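Local coordinates for protein SusD homolog (PDB 4F53) that probably binds mucin O-glycans at the cell surface of Bacteroides ovatus, as a SusD-like outer membrane lipoprotein with a TPR-like helical fold, at residues 282-296 with 315-327. Sequence-based numbering, arbitrary orientation.
Sequences YYDKSTFGTVSGNAY and NSWSQGSSCMKVT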
loop_
_atom_site.group_PDB
_atom_site.type_symbol
_atom_site.label_atom_id
_atom_site.label_comp_id
_atom_site.label_asym_id
_atom_site.label_seq_id
_atom_site.Cartn_x
_atom_site.Cartn_y
_atom_site.Cartn_z
ATOM N N TYR A 282 -7.809 10.200 11.603
ATOM C CA TYR A 282 -6.462 9.790 11.164
ATOM C C TYR A 282 -5.328 10.383 11.968
ATOM O O TYR A 282 -4.331 9.705 12.218
ATOM C CB TYR A 282 -6.228 10.218 9.703
ATOM C CG TYR A 282 -7.008 9.483 8.641
ATOM C CD1 TYR A 282 -7.923 8.483 8.979
ATOM C CD2 TYR A 282 -6.794 9.741 7.293
ATOM C CE1 TYR A 282 -8.580 7.744 7.997
ATOM C CE2 TYR A 282 -7.456 9.013 6.305
ATOM C CZ TYR A 282 -8.353 8.024 6.664
ATOM O OH TYR A 282 -9.024 7.318 5.709
ATOM N N TYR A 283 -5.417 11.676 12.289
ATOM C CA TYR A 283 -4.284 12.300 12.930
ATOM C C TYR A 283 -4.686 13.473 13.792
ATOM O O TYR A 283 -5.853 13.832 13.851
ATOM C CB TYR A 283 -3.244 12.735 11.850
ATOM C CG TYR A 283 -3.818 13.375 10.596
ATOM C CD1 TYR A 283 -4.305 14.680 10.613
ATOM C CD2 TYR A 283 -3.844 12.685 9.384
ATOM C CE1 TYR A 283 -4.824 15.273 9.465
ATOM C CE2 TYR A 283 -4.382 13.260 8.237
ATOM C CZ TYR A 283 -4.848 14.563 8.277
ATOM O OH TYR A 283 -5.292 15.173 7.138
ATOM N N ASP A 284 -3.694 14.079 14.458
ATOM C CA ASP A 284 -3.898 15.205 15.349
ATOM C C ASP A 284 -3.401 16.502 14.751
ATOM O O ASP A 284 -2.641 16.502 13.793
ATOM C CB ASP A 284 -3.151 14.953 16.671
ATOM C CG ASP A 284 -3.817 13.956 17.601
ATOM O OD1 ASP A 284 -5.023 14.092 17.839
ATOM O OD2 ASP A 284 -3.097 13.129 18.193
ATOM N N LYS A 285 -3.798 17.621 15.362
ATOM C CA LYS A 285 -3.288 18.932 14.986
ATOM C C LYS A 285 -1.815 19.011 15.432
ATOM O O LYS A 285 -1.340 18.207 16.253
ATOM C CB LYS A 285 -4.139 20.057 15.592
ATOM C CG LYS A 285 -5.562 20.065 15.044
ATOM C CD LYS A 285 -6.229 21.396 15.241
ATOM C CE LYS A 285 -7.686 21.322 14.858
ATOM N NZ LYS A 285 -8.396 22.588 15.163
ATOM N N SER A 286 -1.090 19.928 14.825
ATOM C CA SER A 286 0.326 20.177 15.088
ATOM C C SER A 286 0.569 20.551 16.569
ATOM O O SER A 286 -0.347 21.000 17.249
ATOM C CB SER A 286 0.823 21.280 14.164
ATOM O OG SER A 286 0.082 22.468 14.386
ATOM N N THR A 287 1.798 20.322 17.070
ATOM C CA THR A 287 2.176 20.597 18.460
ATOM C C THR A 287 3.488 21.418 18.464
ATOM O O THR A 287 4.427 21.110 19.213
ATOM C CB THR A 287 2.317 19.255 19.237
ATOM O OG1 THR A 287 3.373 18.514 18.637
ATOM C CG2 THR A 287 1.043 18.396 19.226
ATOM N N PHE A 288 3.568 22.429 17.573
ATOM C CA PHE A 288 4.754 23.274 17.434
ATOM C C PHE A 288 5.061 24.055 18.727
ATOM O O PHE A 288 6.231 24.229 19.054
ATOM C CB PHE A 288 4.626 24.221 16.238
ATOM C CG PHE A 288 4.642 23.510 14.907
ATOM C CD1 PHE A 288 5.731 22.738 14.527
ATOM C CD2 PHE A 288 3.570 23.617 14.029
ATOM C CE1 PHE A 288 5.750 22.092 13.296
ATOM C CE2 PHE A 288 3.595 22.971 12.797
ATOM C CZ PHE A 288 4.682 22.211 12.441
ATOM N N GLY A 289 4.026 24.480 19.450
ATOM C CA GLY A 289 4.183 25.183 20.713
ATOM C C GLY A 289 4.881 24.346 21.769
ATOM O O GLY A 289 5.736 24.851 22.496
ATOM N N THR A 290 4.544 23.058 21.840
ATOM C CA THR A 290 5.146 22.078 22.754
ATOM C C THR A 290 6.636 21.896 22.403
ATOM O O THR A 290 7.501 22.185 23.220
ATOM C CB THR A 290 4.374 20.740 22.657
ATOM O OG1 THR A 290 2.974 20.995 22.763
ATOM C CG2 THR A 290 4.812 19.707 23.707
ATOM N N VAL A 291 6.912 21.460 21.176
ATOM C CA VAL A 291 8.238 21.206 20.615
ATOM C C VAL A 291 9.161 22.471 20.714
ATOM O O VAL A 291 10.345 22.346 21.042
ATOM C CB VAL A 291 8.035 20.705 19.151
ATOM C CG1 VAL A 291 9.292 20.830 18.317
ATOM C CG2 VAL A 291 7.523 19.264 19.135
ATOM N N SER A 292 8.603 23.665 20.462
ATOM C CA SER A 292 9.346 24.919 20.457
ATOM C C SER A 292 9.574 25.520 21.850
ATOM O O SER A 292 10.259 26.544 21.954
ATOM C CB SER A 292 8.614 25.950 19.607
ATOM O OG SER A 292 7.406 26.372 20.217
ATOM N N GLY A 293 8.960 24.931 22.880
ATOM C CA GLY A 293 9.000 25.465 24.234
ATOM C C GLY A 293 8.297 26.812 24.279
ATOM O O GLY A 293 8.729 27.730 24.988
ATOM N N ASN A 294 7.226 26.943 23.465
ATOM C CA ASN A 294 6.363 28.113 23.281
ATOM C C ASN A 294 7.047 29.268 22.540
ATOM O O ASN A 294 6.513 30.379 22.536
ATOM C CB ASN A 294 5.749 28.595 24.592
ATOM C CG ASN A 294 4.484 27.850 24.902
ATOM O OD1 ASN A 294 4.489 26.844 25.622
ATOM N ND2 ASN A 294 3.389 28.277 24.281
ATOM N N ALA A 295 8.160 28.995 21.829
ATOM C CA ALA A 295 8.826 30.019 21.012
ATOM C C ALA A 295 8.090 30.194 19.663
ATOM O O ALA A 295 8.238 31.234 19.019
ATOM C CB ALA A 295 10.287 29.659 20.791
ATOM N N TYR A 296 7.277 29.186 19.253
ATOM C CA TYR A 296 6.485 29.186 18.015
ATOM C C TYR A 296 5.421 30.301 18.044
ATOM O O TYR A 296 4.633 30.382 18.995
ATOM C CB TYR A 296 5.834 27.810 17.822
ATOM C CG TYR A 296 4.943 27.695 16.606
ATOM C CD1 TYR A 296 5.478 27.711 15.318
ATOM C CD2 TYR A 296 3.570 27.504 16.741
ATOM C CE1 TYR A 296 4.660 27.608 14.195
ATOM C CE2 TYR A 296 2.752 27.324 15.627
ATOM C CZ TYR A 296 3.298 27.403 14.353
ATOM O OH TYR A 296 2.484 27.272 13.254
ATOM N N ASN A 315 14.200 21.245 9.868
ATOM C CA ASN A 315 14.024 22.324 10.840
ATOM C C ASN A 315 13.883 21.623 12.204
ATOM O O ASN A 315 13.257 20.555 12.248
ATOM C CB ASN A 315 12.795 23.156 10.482
ATOM C CG ASN A 315 13.043 24.214 9.440
ATOM O OD1 ASN A 315 14.102 24.851 9.391
ATOM N ND2 ASN A 315 12.038 24.470 8.627
ATOM N N SER A 316 14.512 22.137 13.273
ATOM C CA SER A 316 14.498 21.472 14.597
ATOM C C SER A 316 13.091 21.268 15.208
ATOM O O SER A 316 12.969 20.463 16.133
ATOM C CB SER A 316 15.376 22.211 15.604
ATOM O OG SER A 316 14.850 23.493 15.896
ATOM N N TRP A 317 12.057 21.975 14.714
ATOM C CA TRP A 317 10.698 21.837 15.256
ATOM C C TRP A 317 9.800 20.937 14.409
ATOM O O TRP A 317 8.604 20.851 14.690
ATOM C CB TRP A 317 10.027 23.214 15.446
ATOM C CG TRP A 317 10.746 24.141 16.390
ATOM C CD1 TRP A 317 11.757 23.825 17.250
ATOM C CD2 TRP A 317 10.494 25.539 16.563
ATOM N NE1 TRP A 317 12.190 24.946 17.900
ATOM C CE2 TRP A 317 11.420 26.014 17.514
ATOM C CE3 TRP A 317 9.560 26.437 16.018
ATOM C CZ2 TRP A 317 11.448 27.356 17.931
ATOM C CZ3 TRP A 317 9.601 27.768 16.412
ATOM C CH2 TRP A 317 10.536 28.218 17.356
ATOM N N SER A 318 10.384 20.213 13.426
ATOM C CA SER A 318 9.692 19.310 12.486
ATOM C C SER A 318 8.777 18.264 13.128
ATOM O O SER A 318 7.775 17.890 12.509
ATOM C CB SER A 318 10.696 18.582 11.596
ATOM O OG SER A 318 11.334 19.524 10.759
ATOM N N GLN A 319 9.094 17.785 14.343
ATOM C CA GLN A 319 8.250 16.753 14.976
ATOM C C GLN A 319 6.964 17.371 15.574
ATOM O O GLN A 319 6.067 16.635 15.954
ATOM C CB GLN A 319 9.033 15.914 15.982
ATOM C CG GLN A 319 10.201 15.160 15.319
ATOM C CD GLN A 319 11.071 14.387 16.283
ATOM O OE1 GLN A 319 11.001 14.546 17.502
ATOM N NE2 GLN A 319 11.889 13.498 15.755
ATOM N N GLY A 320 6.838 18.700 15.511
ATOM C CA GLY A 320 5.627 19.419 15.874
ATOM C C GLY A 320 4.539 19.254 14.813
ATOM O O GLY A 320 3.388 19.605 15.056
ATOM N N SER A 321 4.884 18.711 13.618
ATOM C CA SER A 321 3.956 18.417 12.508
ATOM C C SER A 321 2.905 17.416 12.963
ATOM O O SER A 321 3.163 16.659 13.904
ATOM C CB SER A 321 4.712 17.861 11.299
ATOM O OG SER A 321 5.703 18.779 10.871
ATOM N N SER A 322 1.732 17.403 12.299
ATOM C CA SER A 322 0.628 16.470 12.592
ATOM C C SER A 322 1.132 15.033 12.654
ATOM O O SER A 322 1.940 14.602 11.825
ATOM C CB SER A 322 -0.493 16.595 11.564
ATOM O OG SER A 322 -1.291 17.733 11.851
ATOM N N CYS A 323 0.685 14.328 13.695
ATOM C CA CYS A 323 1.049 12.957 14.025
ATOM C C CYS A 323 -0.186 12.070 13.957
ATOM O O CYS A 323 -1.277 12.483 14.360
ATOM C CB CYS A 323 1.678 12.927 15.416
ATOM S SG CYS A 323 2.360 11.317 15.894
HETATM N N MSE A 324 0.002 10.823 13.479
HETATM C CA MSE A 324 -1.078 9.830 13.388
HETATM C C MSE A 324 -1.711 9.620 14.746
HETATM O O MSE A 324 -1.012 9.644 15.764
HETATM C CB MSE A 324 -0.506 8.503 12.852
HETATM C CG MSE A 324 -1.524 7.418 12.537
HETATM SE SE MSE A 324 -0.578 5.912 11.697
HETATM C CE MSE A 324 -2.036 4.612 11.654
ATOM N N LYS A 325 -3.037 9.446 14.760
ATOM C CA LYS A 325 -3.814 9.107 15.959
ATOM C C LYS A 325 -3.748 7.601 16.033
ATOM O O LYS A 325 -4.266 6.935 15.134
ATOM C CB LYS A 325 -5.261 9.641 15.840
ATOM C CG LYS A 325 -5.905 9.986 17.168
ATOM C CD LYS A 325 -7.244 10.704 17.002
ATOM C CE LYS A 325 -7.059 12.151 16.595
ATOM N NZ LYS A 325 -8.180 13.021 17.068
ATOM N N VAL A 326 -2.995 7.044 16.984
ATOM C CA VAL A 326 -2.799 5.578 17.009
ATOM C C VAL A 326 -2.397 5.114 18.390
ATOM O O VAL A 326 -1.616 5.797 19.057
ATOM C CB VAL A 326 -1.754 5.128 15.915
ATOM C CG1 VAL A 326 -0.382 5.796 16.096
ATOM C CG2 VAL A 326 -1.635 3.600 15.789
ATOM N N THR A 327 -2.931 3.955 18.820
ATOM C CA THR A 327 -2.547 3.302 20.075
ATOM C C THR A 327 -1.945 1.914 19.762
ATOM O O THR A 327 -2.099 1.400 18.651
ATOM C CB THR A 327 -3.680 3.201 21.099
ATOM O OG1 THR A 327 -4.572 2.165 20.738
ATOM C CG2 THR A 327 -4.395 4.501 21.328
HETATM O O HOH W 1 -5.032 6.619 12.316
HETATM O O HOH W 2 -1.305 11.388 17.868
HETATM O O HOH W 3 0.123 15.995 16.250
HETATM O O HOH W 4 2.944 16.511 16.587
#
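Trp317 lays one face of its indole against Ser292, whose CB stands 3.4 Å from the six-membered ring centroid in a CH-pi contact. The backbone points Ser292 CB toward the indole, while chi1 of 70° turns OG back to donate to Phe288 O and accept from Tyr296 N; a serine thus serves both sides. Ala295 CB meets Trp317 CH2 at 3.7 Å, and Val291 CG1 lies alongside Trp317 CB. With an alanine here instead of the tryptophan, the turn after helix 288-291 would probably lose its aromatic support, leaving a gap beside Ser292 CB and Ala295 CB. Phe288 has Gly320 O over its ring centre and Trp317 O in plane at its edge; a CB on Gly320 would clash with Phe288 CD1. Thr287 N donates to a lone pair of Gly320 O at 2.7 Å. A single beta bridge pairs Tyr283 with Met324: Asp284 N reaches Cys323 O, and Lys325 N reaches Tyr282 O at 2.9 Å. Ser322 OG donates in the carbonyl plane to Asp284 O, and the crossing side chains form a salt bridge, Asp284 OD1 to Lys325 NZ 3.4 Å. The Tyr283 end thus pairs polar groups, whereas the Trp317 end relies largely on shape.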